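Local atomic coordinates of bradyzoite pseudokinase 1 (PDB entry 6M7Z), a protein that is a divergent protein kinase without a glycine-rich loop that influences how membranes are organised in the vacuole where Toxoplasma lives. Residues His265-Met276 with Glu289-Glu297. Numbering follows the deposited sequence.
Sequences HLELLDKLSQKM and EIMKDPLFE
L295 pushes its forked end against the helix 265-276, and its two methyls part there. CD2 of L295 lies 3.8 Å from CD1 of L269, while CD1 of L295 rests 4.1 Å from CB of L268 and also near the backbone O of H265. With CG anti to the backbone N (chi1 171°), the fork is carried toward the helix, where one leucine can meet several residues. L272 packs its CD2 on the flat, apolar F296 ring, 3.9 Å from CE2 of F296, and also near L295 and I290; its CD1 lies against the D293 carboxylate. Further along, the flexible thioether of M276, bent at chi3 (76°), brings CE within 3.8 Å of CD1 of I290, the far end of the longer isoleucine branch.

In the helical C-terminal lobe of the kinase fold, this packing joins helix 265-276 to I290 of helix 287-291 and to the 3-10 segment 294-296; F296 also touches A151 of helix 146-161, and F241 of helix 230-248 touches L269 and M276.

A salt bridge across the contact and a local hydrogen bond meet at D293, whose short carboxylate has an oxygen for each, which should limit its rotation and favour the ionised form. D293 OD1 accepts the backbone N-H of L295 (3.1 Å, 170°) in an Asx turn. The long chain of K275 lets NZ donate to D293 OD2 at 3.0 Å, nearly along the C-O bond.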
ATOM      1  N   HIS A 265      10.284  21.980   8.786  1.00 54.93           N
ATOM      2  CA  HIS A 265       9.269  21.034   8.272  1.00 55.87           C
ATOM      3  C   HIS A 265       8.795  20.100   9.392  1.00 47.14           C
ATOM      4  O   HIS A 265       7.603  19.853   9.518  1.00 47.56           O
ATOM      5  CB  HIS A 265       9.809  20.226   7.078  1.00 60.30           C
ATOM      6  CG  HIS A 265       9.884  20.976   5.785  1.00 56.35           C
ATOM      7  ND1 HIS A 265      10.538  20.458   4.678  1.00 56.55           N
ATOM      8  CD2 HIS A 265       9.462  22.210   5.433  1.00 55.17           C
ATOM      9  CE1 HIS A 265      10.473  21.327   3.688  1.00 65.67           C
ATOM     10  NE2 HIS A 265       9.817  22.412   4.124  1.00 60.70           N
ATOM     11  N   LEU A 266       9.738  19.589  10.197  1.00 45.90           N
ATOM     12  CA  LEU A 266       9.435  18.641  11.286  1.00 46.74           C
ATOM     13  C   LEU A 266       8.520  19.293  12.330  1.00 47.98           C
ATOM     14  O   LEU A 266       7.575  18.653  12.804  1.00 55.24           O
ATOM     15  CB  LEU A 266      10.725  18.148  11.946  1.00 45.06           C
ATOM     16  CG  LEU A 266      11.502  17.083  11.180  1.00 44.48           C
ATOM     17  CD1 LEU A 266      12.862  16.817  11.817  1.00 44.76           C
ATOM     18  CD2 LEU A 266      10.702  15.796  11.083  1.00 44.19           C
ATOM     19  N   GLU A 267       8.809  20.547  12.687  1.00 48.66           N
ATOM     20  CA  GLU A 267       8.046  21.253  13.711  1.00 51.93           C
ATOM     21  C   GLU A 267       6.611  21.462  13.199  1.00 45.26           C
ATOM     22  O   GLU A 267       5.641  21.259  13.939  1.00 44.51           O
ATOM     23  CB  GLU A 267       8.735  22.560  14.119  1.00 60.53           C
ATOM     24  CG  GLU A 267      10.056  22.344  14.846  1.00 73.43           C
ATOM     25  CD  GLU A 267      10.926  23.579  15.059  1.00 85.33           C
ATOM     26  OE1 GLU A 267      10.372  24.660  15.326  1.00 86.94           O
ATOM     27  OE2 GLU A 267      12.175  23.460  14.954  1.00 96.52           O
ATOM     28  N   LEU A 268       6.484  21.822  11.919  1.00 43.26           N
ATOM     29  CA  LEU A 268       5.175  22.048  11.296  1.00 42.43           C
ATOM     30  C   LEU A 268       4.385  20.728  11.210  1.00 44.41           C
ATOM     31  O   LEU A 268       3.183  20.708  11.489  1.00 44.50           O
ATOM     32  CB  LEU A 268       5.363  22.676   9.911  1.00 42.56           C
ATOM     33  CG  LEU A 268       5.798  24.145   9.906  1.00 46.69           C
ATOM     34  CD1 LEU A 268       6.051  24.622   8.481  1.00 45.70           C
ATOM     35  CD2 LEU A 268       4.779  25.044  10.615  1.00 46.76           C
ATOM     36  N   LEU A 269       5.059  19.623  10.848  1.00 41.11           N
ATOM     37  CA  LEU A 269       4.398  18.327  10.757  1.00 41.20           C
ATOM     38  C   LEU A 269       3.930  17.873  12.152  1.00 40.70           C
ATOM     39  O   LEU A 269       2.835  17.321  12.290  1.00 39.35           O
ATOM     40  CB  LEU A 269       5.344  17.301  10.134  1.00 41.92           C
ATOM     41  CG  LEU A 269       4.731  15.918   9.885  1.00 38.88           C
ATOM     42  CD1 LEU A 269       3.421  16.017   9.117  1.00 40.12           C
ATOM     43  CD2 LEU A 269       5.692  15.011   9.144  1.00 38.75           C
ATOM     44  N   ASP A 270       4.737  18.146  13.182  1.00 40.82           N
ATOM     45  CA  ASP A 270       4.372  17.793  14.559  1.00 47.41           C
ATOM     46  C   ASP A 270       3.073  18.506  14.969  1.00 47.04           C
ATOM     47  O   ASP A 270       2.207  17.895  15.600  1.00 43.31           O
ATOM     48  CB  ASP A 270       5.497  18.104  15.550  1.00 53.35           C
ATOM     49  CG  ASP A 270       5.687  17.044  16.629  1.00 67.98           C
ATOM     50  OD1 ASP A 270       5.205  15.895  16.449  1.00 75.45           O
ATOM     51  OD2 ASP A 270       6.366  17.351  17.622  1.00 83.28           O
ATOM     52  N   LYS A 271       2.947  19.787  14.600  1.00 48.72           N
ATOM     53  CA  LYS A 271       1.752  20.600  14.904  1.00 51.06           C
ATOM     54  C   LYS A 271       0.534  20.052  14.148  1.00 46.19           C
ATOM     55  O   LYS A 271      -0.555  19.973  14.726  1.00 45.36           O
ATOM     56  CB  LYS A 271       1.972  22.079  14.550  1.00 57.17           C
ATOM     57  CG  LYS A 271       2.713  22.864  15.632  1.00 63.63           C
ATOM     58  CD  LYS A 271       3.284  24.206  15.246  1.00 69.65           C
ATOM     59  CE  LYS A 271       4.448  24.574  16.154  1.00 73.76           C
ATOM     60  NZ  LYS A 271       4.955  25.940  15.895  1.00 81.81           N
ATOM     61  N   LEU A 272       0.729  19.702  12.870  1.00 38.85           N
ATOM     62  CA  LEU A 272      -0.335  19.145  12.028  1.00 41.24           C
ATOM     63  C   LEU A 272      -0.793  17.795  12.609  1.00 39.76           C
ATOM     64  O   LEU A 272      -2.004  17.523  12.709  1.00 37.13           O
ATOM     65  CB  LEU A 272       0.152  19.026  10.575  1.00 40.86           C
ATOM     66  CG  LEU A 272      -0.748  18.220   9.630  1.00 42.10           C
ATOM     67  CD1 LEU A 272      -2.137  18.842   9.546  1.00 45.32           C
ATOM     68  CD2 LEU A 272      -0.130  18.069   8.237  1.00 40.65           C
ATOM     69  N   SER A 273       0.168  16.958  13.015  1.00 38.65           N
ATOM     70  CA  SER A 273      -0.165  15.631  13.520  1.00 39.16           C
ATOM     71  C   SER A 273      -0.959  15.746  14.830  1.00 38.94           C
ATOM     72  O   SER A 273      -1.859  14.944  15.056  1.00 36.78           O
ATOM     73  CB  SER A 273       1.047  14.758  13.659  1.00 39.95           C
ATOM     74  OG  SER A 273       1.798  15.098  14.806  1.00 52.81           O
ATOM     75  N   GLN A 274      -0.659  16.765  15.656  1.00 38.03           N
ATOM     76  CA  GLN A 274      -1.365  16.976  16.936  1.00 39.04           C
ATOM     77  C   GLN A 274      -2.853  17.289  16.676  1.00 38.19           C
ATOM     78  O   GLN A 274      -3.724  16.880  17.448  1.00 34.41           O
ATOM     79  CB  GLN A 274      -0.677  18.065  17.767  1.00 43.54           C
ATOM     80  CG  GLN A 274      -1.031  18.047  19.253  1.00 48.84           C
ATOM     81  CD  GLN A 274      -0.609  16.800  20.005  1.00 54.13           C
ATOM     82  OE1 GLN A 274       0.565  16.435  20.064  1.00 54.35           O
ATOM     83  NE2 GLN A 274      -1.575  16.143  20.629  1.00 50.92           N
ATOM     84  N   LYS A 275      -3.156  17.999  15.579  1.00 39.14           N
ATOM     85  CA  LYS A 275      -4.549  18.276  15.199  1.00 39.17           C
ATOM     86  C   LYS A 275      -5.244  16.978  14.779  1.00 39.53           C
ATOM     87  O   LYS A 275      -6.424  16.757  15.113  1.00 42.09           O
ATOM     88  CB  LYS A 275      -4.621  19.295  14.058  1.00 42.11           C
ATOM     89  CG  LYS A 275      -4.175  20.696  14.424  1.00 46.62           C
ATOM     90  CD  LYS A 275      -4.022  21.613  13.211  1.00 53.56           C
ATOM     91  CE  LYS A 275      -3.060  22.771  13.430  1.00 61.28           C
ATOM     92  NZ  LYS A 275      -2.105  22.961  12.300  1.00 66.43           N
ATOM     93  N   MET A 276      -4.506  16.128  14.042  1.00 36.65           N
ATOM     94  CA  MET A 276      -5.057  14.925  13.421  1.00 34.85           C
ATOM     95  C   MET A 276      -5.353  13.852  14.480  1.00 33.84           C
ATOM     96  O   MET A 276      -6.242  13.037  14.260  1.00 33.05           O
ATOM     97  CB  MET A 276      -4.097  14.382  12.357  1.00 35.61           C
ATOM     98  CG  MET A 276      -4.012  15.293  11.156  1.00 37.36           C
ATOM     99  SD  MET A 276      -2.669  14.934   9.999  1.00 34.97           S
ATOM    100  CE  MET A 276      -3.341  13.490   9.171  1.00 34.19           C
ATOM    101  N   GLU A 289      -8.919  20.323   4.587  1.00 56.21           N
ATOM    102  CA  GLU A 289      -8.298  21.255   5.534  1.00 61.10           C
ATOM    103  C   GLU A 289      -6.819  20.905   5.729  1.00 60.12           C
ATOM    104  O   GLU A 289      -5.985  21.801   5.765  1.00 62.02           O
ATOM    105  CB  GLU A 289      -9.050  21.252   6.864  1.00 64.68           C
ATOM    106  CG  GLU A 289     -10.445  21.837   6.763  1.00 74.98           C
ATOM    107  CD  GLU A 289     -11.317  21.607   7.982  1.00 76.90           C
ATOM    108  OE1 GLU A 289     -12.546  21.785   7.867  1.00 99.51           O
ATOM    109  OE2 GLU A 289     -10.769  21.250   9.036  1.00 73.58           O
ATOM    110  N   ILE A 290      -6.497  19.607   5.834  1.00 63.81           N
ATOM    111  CA  ILE A 290      -5.106  19.150   5.983  1.00 54.11           C
ATOM    112  C   ILE A 290      -4.269  19.655   4.798  1.00 53.13           C
ATOM    113  O   ILE A 290      -3.138  20.100   4.994  1.00 44.18           O
ATOM    114  CB  ILE A 290      -5.025  17.615   6.115  1.00 54.09           C
ATOM    115  CG1 ILE A 290      -5.552  17.135   7.468  1.00 54.53           C
ATOM    116  CG2 ILE A 290      -3.608  17.107   5.848  1.00 49.81           C
ATOM    117  CD1 ILE A 290      -5.930  15.676   7.494  1.00 55.11           C
ATOM    118  N   MET A 291      -4.825  19.573   3.581  1.00 51.28           N
ATOM    119  CA  MET A 291      -4.105  19.938   2.356  1.00 56.11           C
ATOM    120  C   MET A 291      -3.830  21.452   2.296  1.00 55.31           C
ATOM    121  O   MET A 291      -2.931  21.877   1.571  1.00 51.84           O
ATOM    122  CB  MET A 291      -4.887  19.498   1.111  1.00 62.79           C
ATOM    123  CG  MET A 291      -4.732  18.020   0.801  1.00 69.87           C
ATOM    124  SD  MET A 291      -5.431  17.554  -0.801  1.00 78.07           S
ATOM    125  CE  MET A 291      -4.503  16.067  -1.166  1.00 83.44           C
ATOM    126  N   LYS A 292      -4.563  22.255   3.075  1.00 63.43           N
ATOM    127  CA  LYS A 292      -4.340  23.709   3.140  1.00 70.04           C
ATOM    128  C   LYS A 292      -3.515  24.093   4.378  1.00 66.23           C
ATOM    129  O   LYS A 292      -3.441  25.263   4.719  1.00 60.52           O
ATOM    130  CB  LYS A 292      -5.688  24.440   3.126  1.00 73.76           C
ATOM    131  CG  LYS A 292      -6.281  24.657   1.747  1.00 74.75           C
ATOM    132  CD  LYS A 292      -7.787  24.855   1.808  1.00 80.66           C
ATOM    133  CE  LYS A 292      -8.473  24.738   0.464  1.00 94.54           C
ATOM    134  NZ  LYS A 292      -9.907  24.419   0.641  1.00110.81           N
ATOM    135  N   ASP A 293      -2.876  23.121   5.040  1.00 70.73           N
ATOM    136  CA  ASP A 293      -2.043  23.404   6.206  1.00 60.17           C
ATOM    137  C   ASP A 293      -0.810  24.181   5.745  1.00 58.42           C
ATOM    138  O   ASP A 293      -0.336  23.991   4.619  1.00 56.70           O
ATOM    139  CB  ASP A 293      -1.687  22.118   6.968  1.00 54.92           C
ATOM    140  CG  ASP A 293      -0.971  22.339   8.295  1.00 50.62           C
ATOM    141  OD1 ASP A 293       0.270  22.451   8.282  1.00 43.55           O
ATOM    142  OD2 ASP A 293      -1.667  22.416   9.340  1.00 55.60           O
ATOM    143  N   PRO A 294      -0.279  25.103   6.590  1.00 60.18           N
ATOM    144  CA  PRO A 294       0.972  25.811   6.308  1.00 62.30           C
ATOM    145  C   PRO A 294       2.136  24.963   5.772  1.00 70.08           C
ATOM    146  O   PRO A 294       2.934  25.458   4.978  1.00 71.54           O
ATOM    147  CB  PRO A 294       1.366  26.369   7.683  1.00 60.09           C
ATOM    148  CG  PRO A 294       0.041  26.625   8.376  1.00 60.07           C
ATOM    149  CD  PRO A 294      -0.904  25.570   7.842  1.00 58.63           C
ATOM    150  N   LEU A 295       2.229  23.703   6.217  1.00 75.59           N
ATOM    151  CA  LEU A 295       3.335  22.818   5.843  1.00 70.31           C
ATOM    152  C   LEU A 295       3.405  22.646   4.319  1.00 59.52           C
ATOM    153  O   LEU A 295       4.494  22.486   3.787  1.00 53.52           O
ATOM    154  CB  LEU A 295       3.148  21.460   6.533  1.00 69.54           C
ATOM    155  CG  LEU A 295       4.087  20.340   6.084  1.00 72.71           C
ATOM    156  CD1 LEU A 295       5.541  20.731   6.357  1.00 63.18           C
ATOM    157  CD2 LEU A 295       3.730  19.037   6.783  1.00 71.98           C
ATOM    158  N   PHE A 296       2.255  22.692   3.631  1.00 63.81           N
ATOM    159  CA  PHE A 296       2.175  22.311   2.209  1.00 66.84           C
ATOM    160  C   PHE A 296       2.082  23.520   1.264  1.00 67.78           C
ATOM    161  O   PHE A 296       1.900  23.327   0.061  1.00 68.56           O
ATOM    162  CB  PHE A 296       0.975  21.390   1.977  1.00 55.26           C
ATOM    163  CG  PHE A 296       0.955  20.163   2.847  1.00 52.14           C
ATOM    164  CD1 PHE A 296       2.074  19.348   2.947  1.00 53.52           C
ATOM    165  CD2 PHE A 296      -0.180  19.822   3.567  1.00 53.92           C
ATOM    166  CE1 PHE A 296       2.053  18.208   3.736  1.00 51.54           C
ATOM    167  CE2 PHE A 296      -0.195  18.688   4.366  1.00 56.44           C
ATOM    168  CZ  PHE A 296       0.917  17.880   4.436  1.00 56.09           C
ATOM    169  N   GLU A 297       2.229  24.744   1.778  1.00 82.24           N
ATOM    170  CA  GLU A 297       2.181  25.932   0.904  1.00 89.94           C
ATOM    171  C   GLU A 297       3.390  25.928  -0.041  1.00 77.52           C
ATOM    172  O   GLU A 297       4.512  25.666   0.366  1.00 69.20           O
ATOM    173  CB  GLU A 297       2.087  27.224   1.716  1.00 87.14           C
ATOM    174  CG  GLU A 297       0.666  27.528   2.146  1.00 86.52           C
ATOM    175  CD  GLU A 297       0.534  28.578   3.225  1.00102.98           C
ATOM    176  OE1 GLU A 297       1.471  29.396   3.385  1.00105.77           O
ATOM    177  OE2 GLU A 297      -0.507  28.563   3.905  1.00103.77           O
TER